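Local coordinates for protein PA0821 (Pseudomonas aeruginosa, PDB 7DRG) that probably acts as the immunity protein (antitoxin) that neutralises a putative VRR-NUC nuclease effector of the type VI secretion system, at residues K13-L25 with P30-G42. Numbering follows the deposited sequence.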
ATOM      1  N   LYS B  13       4.688  -1.773 -10.051  1.00 49.33           N
ATOM      2  CA  LYS B  13       4.908  -2.930 -10.911  1.00 52.79           C
ATOM      3  C   LYS B  13       5.265  -4.220 -10.186  1.00 50.64           C
ATOM      4  O   LYS B  13       5.164  -5.289 -10.797  1.00 49.18           O
ATOM      5  CB  LYS B  13       6.003  -2.622 -11.942  1.00 52.82           C
ATOM      6  CG  LYS B  13       5.549  -1.689 -13.059  1.00 65.81           C
ATOM      7  CD  LYS B  13       6.732  -1.182 -13.866  1.00 65.79           C
ATOM      8  CE  LYS B  13       7.781  -0.564 -12.960  1.00 73.61           C
ATOM      9  NZ  LYS B  13       8.888   0.073 -13.723  1.00 80.46           N
ATOM     10  N   GLN B  14       5.676  -4.167  -8.927  1.00 46.91           N
ATOM     11  CA  GLN B  14       5.863  -5.407  -8.195  1.00 49.78           C
ATOM     12  C   GLN B  14       5.421  -5.206  -6.755  1.00 47.84           C
ATOM     13  O   GLN B  14       5.528  -4.095  -6.218  1.00 45.38           O
ATOM     14  CB  GLN B  14       7.323  -5.886  -8.242  1.00 55.95           C
ATOM     15  CG  GLN B  14       8.293  -5.035  -7.465  1.00 60.87           C
ATOM     16  CD  GLN B  14       9.732  -5.543  -7.514  1.00 65.77           C
ATOM     17  OE1 GLN B  14      10.108  -6.347  -8.364  1.00 69.20           O
ATOM     18  NE2 GLN B  14      10.542  -5.068  -6.573  1.00 61.87           N
ATOM     19  N   PRO B  15       4.924  -6.261  -6.105  1.00 43.69           N
ATOM     20  CA  PRO B  15       4.315  -6.090  -4.773  1.00 39.25           C
ATOM     21  C   PRO B  15       5.298  -5.672  -3.696  1.00 43.87           C
ATOM     22  O   PRO B  15       4.927  -4.922  -2.784  1.00 46.90           O
ATOM     23  CB  PRO B  15       3.732  -7.482  -4.478  1.00 40.08           C
ATOM     24  CG  PRO B  15       3.606  -8.147  -5.812  1.00 45.29           C
ATOM     25  CD  PRO B  15       4.729  -7.618  -6.640  1.00 40.44           C
ATOM     26  N   HIS B  16       6.544  -6.132  -3.777  1.00 38.05           N
ATOM     27  CA  HIS B  16       7.482  -6.099  -2.665  1.00 36.34           C
ATOM     28  C   HIS B  16       8.588  -5.071  -2.878  1.00 37.60           C
ATOM     29  O   HIS B  16       8.920  -4.693  -4.004  1.00 40.69           O
ATOM     30  CB  HIS B  16       8.117  -7.483  -2.467  1.00 40.68           C
ATOM     31  CG  HIS B  16       8.834  -7.988  -3.682  1.00 48.45           C
ATOM     32  ND1 HIS B  16       8.167  -8.412  -4.810  1.00 50.85           N
ATOM     33  CD2 HIS B  16      10.154  -8.116  -3.954  1.00 51.75           C
ATOM     34  CE1 HIS B  16       9.044  -8.789  -5.723  1.00 50.69           C
ATOM     35  NE2 HIS B  16      10.257  -8.621  -5.229  1.00 51.44           N
ATOM     36  N   LEU B  17       9.157  -4.626  -1.757  1.00 34.81           N
ATOM     37  CA  LEU B  17      10.416  -3.891  -1.715  1.00 32.40           C
ATOM     38  C   LEU B  17      11.410  -4.723  -0.921  1.00 34.94           C
ATOM     39  O   LEU B  17      11.089  -5.177   0.181  1.00 32.76           O
ATOM     40  CB  LEU B  17      10.259  -2.519  -1.051  1.00 29.88           C
ATOM     41  CG  LEU B  17       9.466  -1.398  -1.728  1.00 36.50           C
ATOM     42  CD1 LEU B  17       9.332  -0.216  -0.785  1.00 32.51           C
ATOM     43  CD2 LEU B  17      10.128  -0.965  -3.026  1.00 37.84           C
ATOM     44  N   LEU B  18      12.612  -4.918  -1.472  1.00 36.74           N
ATOM     45  CA  LEU B  18      13.611  -5.736  -0.783  1.00 30.22           C
ATOM     46  C   LEU B  18      14.204  -5.010   0.416  1.00 34.64           C
ATOM     47  O   LEU B  18      14.371  -5.602   1.483  1.00 29.57           O
ATOM     48  CB  LEU B  18      14.726  -6.145  -1.749  1.00 35.21           C
ATOM     49  CG  LEU B  18      14.274  -6.876  -3.010  1.00 38.76           C
ATOM     50  CD1 LEU B  18      15.490  -7.216  -3.890  1.00 43.12           C
ATOM     51  CD2 LEU B  18      13.490  -8.148  -2.649  1.00 36.70           C
ATOM     52  N   GLU B  19      14.516  -3.732   0.264  1.00 33.00           N
ATOM     53  CA  GLU B  19      15.081  -2.920   1.330  1.00 29.25           C
ATOM     54  C   GLU B  19      14.263  -1.644   1.416  1.00 29.92           C
ATOM     55  O   GLU B  19      13.873  -1.091   0.384  1.00 29.21           O
ATOM     56  CB  GLU B  19      16.554  -2.605   1.044  1.00 35.29           C
ATOM     57  CG  GLU B  19      17.338  -2.022   2.196  1.00 40.52           C
ATOM     58  CD  GLU B  19      18.798  -1.819   1.835  1.00 53.46           C
ATOM     59  OE1 GLU B  19      19.155  -0.707   1.387  1.00 54.87           O
ATOM     60  OE2 GLU B  19      19.584  -2.778   1.978  1.00 51.79           O
ATOM     61  N   ILE B  20      13.968  -1.181   2.631  1.00 21.92           N
ATOM     62  CA  ILE B  20      13.130   0.008   2.802  1.00 19.41           C
ATOM     63  C   ILE B  20      13.835   0.994   3.719  1.00 22.47           C
ATOM     64  O   ILE B  20      14.249   0.636   4.827  1.00 21.19           O
ATOM     65  CB  ILE B  20      11.734  -0.327   3.360  1.00 20.55           C
ATOM     66  CG1 ILE B  20      11.054  -1.409   2.517  1.00 22.84           C
ATOM     67  CG2 ILE B  20      10.853   0.925   3.347  1.00 24.24           C
ATOM     68  CD1 ILE B  20       9.692  -1.810   3.041  1.00 27.11           C
ATOM     69  N   ALA B  21      13.941   2.247   3.272  1.00 22.85           N
ATOM     70  CA  ALA B  21      14.589   3.267   4.081  1.00 25.50           C
ATOM     71  C   ALA B  21      13.811   3.507   5.368  1.00 19.27           C
ATOM     72  O   ALA B  21      12.582   3.398   5.410  1.00 22.83           O
ATOM     73  CB  ALA B  21      14.713   4.572   3.292  1.00 26.89           C
ATOM     74  N   GLY B  22      14.546   3.840   6.424  1.00 21.24           N
ATOM     75  CA  GLY B  22      13.905   4.072   7.705  1.00 22.56           C
ATOM     76  C   GLY B  22      12.946   5.245   7.628  1.00 25.93           C
ATOM     77  O   GLY B  22      13.215   6.249   6.965  1.00 27.78           O
ATOM     78  N   ASN B  23      11.802   5.098   8.296  1.00 24.33           N
ATOM     79  CA  ASN B  23      10.806   6.154   8.415  1.00 22.17           C
ATOM     80  C   ASN B  23      10.187   6.533   7.070  1.00 24.77           C
ATOM     81  O   ASN B  23       9.676   7.652   6.920  1.00 28.63           O
ATOM     82  CB  ASN B  23      11.415   7.397   9.088  1.00 27.93           C
ATOM     83  CG  ASN B  23      10.402   8.187   9.879  1.00 40.78           C
ATOM     84  OD1 ASN B  23       9.687   7.636  10.710  1.00 35.18           O
ATOM     85  ND2 ASN B  23      10.330   9.490   9.619  1.00 56.31           N
ATOM     86  N   LEU B  24      10.202   5.628   6.085  1.00 23.67           N
ATOM     87  CA  LEU B  24       9.802   5.994   4.726  1.00 23.97           C
ATOM     88  C   LEU B  24       8.323   6.351   4.638  1.00 31.34           C
ATOM     89  O   LEU B  24       7.952   7.312   3.956  1.00 30.73           O
ATOM     90  CB  LEU B  24      10.116   4.856   3.750  1.00 26.25           C
ATOM     91  CG  LEU B  24       9.607   5.075   2.318  1.00 33.75           C
ATOM     92  CD1 LEU B  24      10.402   6.155   1.606  1.00 29.75           C
ATOM     93  CD2 LEU B  24       9.621   3.792   1.515  1.00 30.85           C
ATOM     94  N   LEU B  25       7.460   5.580   5.294  1.00 25.63           N
ATOM     95  CA  LEU B  25       6.012   5.754   5.158  1.00 29.12           C
ATOM     96  C   LEU B  25       5.477   6.753   6.163  1.00 26.72           C
ATOM     97  O   LEU B  25       4.373   6.606   6.702  1.00 33.50           O
ATOM     98  CB  LEU B  25       5.305   4.406   5.281  1.00 30.31           C
ATOM     99  CG  LEU B  25       5.128   3.537   4.025  1.00 38.85           C
ATOM    100  CD1 LEU B  25       4.136   4.167   3.057  1.00 40.05           C
ATOM    101  CD2 LEU B  25       6.453   3.258   3.318  1.00 45.21           C
ATOM    102  N   PRO B  30      12.009   9.721   4.777  1.00 32.28           N
ATOM    103  CA  PRO B  30      13.075   8.743   5.014  1.00 28.01           C
ATOM    104  C   PRO B  30      14.236   9.331   5.795  1.00 38.17           C
ATOM    105  O   PRO B  30      14.573  10.511   5.670  1.00 37.36           O
ATOM    106  CB  PRO B  30      13.504   8.336   3.598  1.00 28.52           C
ATOM    107  CG  PRO B  30      12.940   9.402   2.682  1.00 36.05           C
ATOM    108  CD  PRO B  30      11.686   9.857   3.347  1.00 35.03           C
ATOM    109  N   GLU B  31      14.844   8.482   6.617  1.00 28.04           N
ATOM    110  CA  GLU B  31      16.020   8.831   7.399  1.00 29.66           C
ATOM    111  C   GLU B  31      17.168   7.908   7.016  1.00 35.06           C
ATOM    112  O   GLU B  31      16.993   6.929   6.286  1.00 31.19           O
ATOM    113  CB  GLU B  31      15.725   8.760   8.902  1.00 30.03           C
ATOM    114  CG  GLU B  31      14.843   9.899   9.376  1.00 40.05           C
ATOM    115  CD  GLU B  31      14.261   9.667  10.755  1.00 48.89           C
ATOM    116  OE1 GLU B  31      14.781   8.801  11.488  1.00 48.24           O
ATOM    117  OE2 GLU B  31      13.276  10.353  11.103  1.00 49.10           O
ATOM    118  N   ASP B  32      18.351   8.227   7.537  1.00 33.91           N
ATOM    119  CA  ASP B  32      19.603   7.637   7.060  1.00 38.57           C
ATOM    120  C   ASP B  32      19.904   6.303   7.752  1.00 31.61           C
ATOM    121  O   ASP B  32      20.955   6.110   8.357  1.00 33.92           O
ATOM    122  CB  ASP B  32      20.743   8.631   7.259  1.00 44.11           C
ATOM    123  CG  ASP B  32      21.976   8.278   6.454  1.00 56.40           C
ATOM    124  OD1 ASP B  32      21.855   7.471   5.508  1.00 59.52           O
ATOM    125  OD2 ASP B  32      23.065   8.804   6.772  1.00 64.31           O
ATOM    126  N   TYR B  33      18.961   5.367   7.648  1.00 30.05           N
ATOM    127  CA  TYR B  33      19.175   4.010   8.141  1.00 24.91           C
ATOM    128  C   TYR B  33      18.237   3.086   7.381  1.00 27.25           C
ATOM    129  O   TYR B  33      17.303   3.537   6.717  1.00 25.60           O
ATOM    130  CB  TYR B  33      18.955   3.900   9.661  1.00 29.37           C
ATOM    131  CG  TYR B  33      17.508   3.973  10.113  1.00 27.44           C
ATOM    132  CD1 TYR B  33      16.875   5.199  10.286  1.00 25.55           C
ATOM    133  CD2 TYR B  33      16.774   2.818  10.375  1.00 26.52           C
ATOM    134  CE1 TYR B  33      15.555   5.275  10.704  1.00 27.61           C
ATOM    135  CE2 TYR B  33      15.446   2.885  10.790  1.00 25.62           C
ATOM    136  CZ  TYR B  33      14.840   4.122  10.949  1.00 28.00           C
ATOM    137  OH  TYR B  33      13.524   4.218  11.355  1.00 27.36           O
ATOM    138  N   ILE B  34      18.497   1.785   7.473  1.00 23.40           N
ATOM    139  CA  ILE B  34      17.657   0.782   6.826  1.00 23.10           C
ATOM    140  C   ILE B  34      16.555   0.397   7.809  1.00 21.87           C
ATOM    141  O   ILE B  34      16.824  -0.210   8.847  1.00 22.05           O
ATOM    142  CB  ILE B  34      18.467  -0.444   6.394  1.00 24.67           C
ATOM    143  CG1 ILE B  34      19.599  -0.031   5.448  1.00 27.80           C
ATOM    144  CG2 ILE B  34      17.548  -1.479   5.753  1.00 23.45           C
ATOM    145  CD1 ILE B  34      20.553  -1.167   5.109  1.00 31.20           C
ATOM    146  N   GLY B  35      15.309   0.747   7.481  1.00 21.85           N
ATOM    147  CA  GLY B  35      14.211   0.484   8.394  1.00 19.37           C
ATOM    148  C   GLY B  35      13.642  -0.918   8.312  1.00 19.03           C
ATOM    149  O   GLY B  35      13.092  -1.422   9.296  1.00 20.05           O
ATOM    150  N   ALA B  36      13.731  -1.532   7.138  1.00 18.88           N
ATOM    151  CA  ALA B  36      13.139  -2.865   6.942  1.00 19.00           C
ATOM    152  C   ALA B  36      13.881  -3.626   5.849  1.00 23.40           C
ATOM    153  O   ALA B  36      14.268  -3.027   4.907  1.00 21.72           O
ATOM    154  CB  ALA B  36      11.676  -2.724   6.595  1.00 18.53           C
ATOM    155  N   VAL B  37      14.032  -4.932   6.019  1.00 17.42           N
ATOM    156  CA  VAL B  37      14.672  -5.735   4.950  1.00 19.66           C
ATOM    157  C   VAL B  37      13.874  -7.023   4.793  1.00 17.76           C
ATOM    158  O   VAL B  37      13.571  -7.636   5.762  1.00 17.99           O
ATOM    159  CB  VAL B  37      16.169  -5.984   5.175  1.00 25.87           C
ATOM    160  CG1 VAL B  37      16.439  -6.665   6.487  1.00 26.75           C
ATOM    161  CG2 VAL B  37      16.780  -6.769   4.027  1.00 28.38           C
ATOM    162  N   LEU B  38      13.517  -7.331   3.562  1.00 18.74           N
ATOM    163  CA  LEU B  38      12.754  -8.548   3.253  1.00 16.00           C
ATOM    164  C   LEU B  38      13.700  -9.743   3.336  1.00 17.53           C
ATOM    165  O   LEU B  38      14.730  -9.722   2.725  1.00 19.65           O
ATOM    166  CB  LEU B  38      12.116  -8.424   1.867  1.00 18.80           C
ATOM    167  CG  LEU B  38      11.129  -9.520   1.481  1.00 23.99           C
ATOM    168  CD1 LEU B  38       9.969  -9.641   2.449  1.00 21.81           C
ATOM    169  CD2 LEU B  38      10.641  -9.339   0.065  1.00 28.43           C
ATOM    170  N   CYS B  39      13.299 -10.738   4.102  1.00 17.41           N
ATOM    171  CA  CYS B  39      14.150 -11.904   4.281  1.00 16.30           C
ATOM    172  C   CYS B  39      13.274 -13.137   4.475  1.00 15.70           C
ATOM    173  O   CYS B  39      12.040 -13.068   4.435  1.00 17.57           O
ATOM    174  CB  CYS B  39      15.108 -11.685   5.457  1.00 18.55           C
ATOM    175  SG  CYS B  39      14.242 -11.442   7.019  1.00 21.64           S
ATOM    176  N   LEU B  40      13.929 -14.280   4.654  1.00 15.57           N
ATOM    177  CA  LEU B  40      13.256 -15.535   4.966  1.00 14.09           C
ATOM    178  C   LEU B  40      13.398 -15.770   6.467  1.00 14.74           C
ATOM    179  O   LEU B  40      14.493 -16.073   6.949  1.00 17.74           O
ATOM    180  CB  LEU B  40      13.866 -16.674   4.160  1.00 17.38           C
ATOM    181  CG  LEU B  40      13.415 -18.093   4.492  1.00 17.64           C
ATOM    182  CD1 LEU B  40      11.905 -18.206   4.446  1.00 19.43           C
ATOM    183  CD2 LEU B  40      14.068 -19.058   3.500  1.00 20.48           C
ATOM    184  N   ARG B  41      12.292 -15.647   7.195  1.00 14.34           N
ATOM    185  CA  ARG B  41      12.305 -15.680   8.651  1.00 14.55           C
ATOM    186  C   ARG B  41      11.469 -16.838   9.171  1.00 14.94           C
ATOM    187  O   ARG B  41      10.392 -17.132   8.637  1.00 15.51           O
ATOM    188  CB  ARG B  41      11.773 -14.367   9.232  1.00 15.43           C
ATOM    189  CG  ARG B  41      11.943 -14.232  10.744  1.00 15.23           C
ATOM    190  CD  ARG B  41      11.592 -12.803  11.196  1.00 15.70           C
ATOM    191  NE  ARG B  41      10.154 -12.540  11.173  1.00 18.10           N
ATOM    192  CZ  ARG B  41       9.647 -11.310  11.281  1.00 22.25           C
ATOM    193  NH1 ARG B  41      10.468 -10.281  11.387  1.00 24.12           N
ATOM    194  NH2 ARG B  41       8.337 -11.113  11.282  1.00 22.07           N
ATOM    195  N   GLY B  42      11.971 -17.482  10.219  1.00 15.25           N
ATOM    196  CA  GLY B  42      11.232 -18.517  10.924  1.00 16.17           C
ATOM    197  C   GLY B  42      10.967 -18.084  12.351  1.00 13.35           C
ATOM    198  O   GLY B  42      11.812 -17.443  12.979  1.00 15.02           O
TER
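Y33 lays one face of its ring over G22, whose CA sits 3.6 Å from the Y33 ring centroid and 21° off its normal, a CH-pi contact. A chi1 of 73° puts Y33 CG between its backbone N and carbonyl carbon, turning the ring over G22. Going outward from CB, CD1 and CD2 lie equally far from G22 CA, CE1 and CE2 come closer, and Y33 CZ is nearest at 3.4 Å; OH, still 3.7 Å from G22 CA, hydrogen-bonds D194 and N193 of helix 191-204. The two oxygens of the D194 carboxylate reach both segments, N23 N through OD1 and Y33 OH through OD2. The backbones form an antiparallel beta hairpin with a classic bulge: I20 O accepts from G35 N at 2.9 Å and from A36 N at 3.2 Å, and the register slips by one. Bonds on either side include I20 N to A36 O and G22 N to Y33 O, with L38 N to L18 O (2.8 Å, 176°) at the far end. E19 runs extended across I34 at about a right angle, E19 CG meeting I34 CG2 at 3.6 Å. I20 CB instead packs on A36 CB at 4.0 Å.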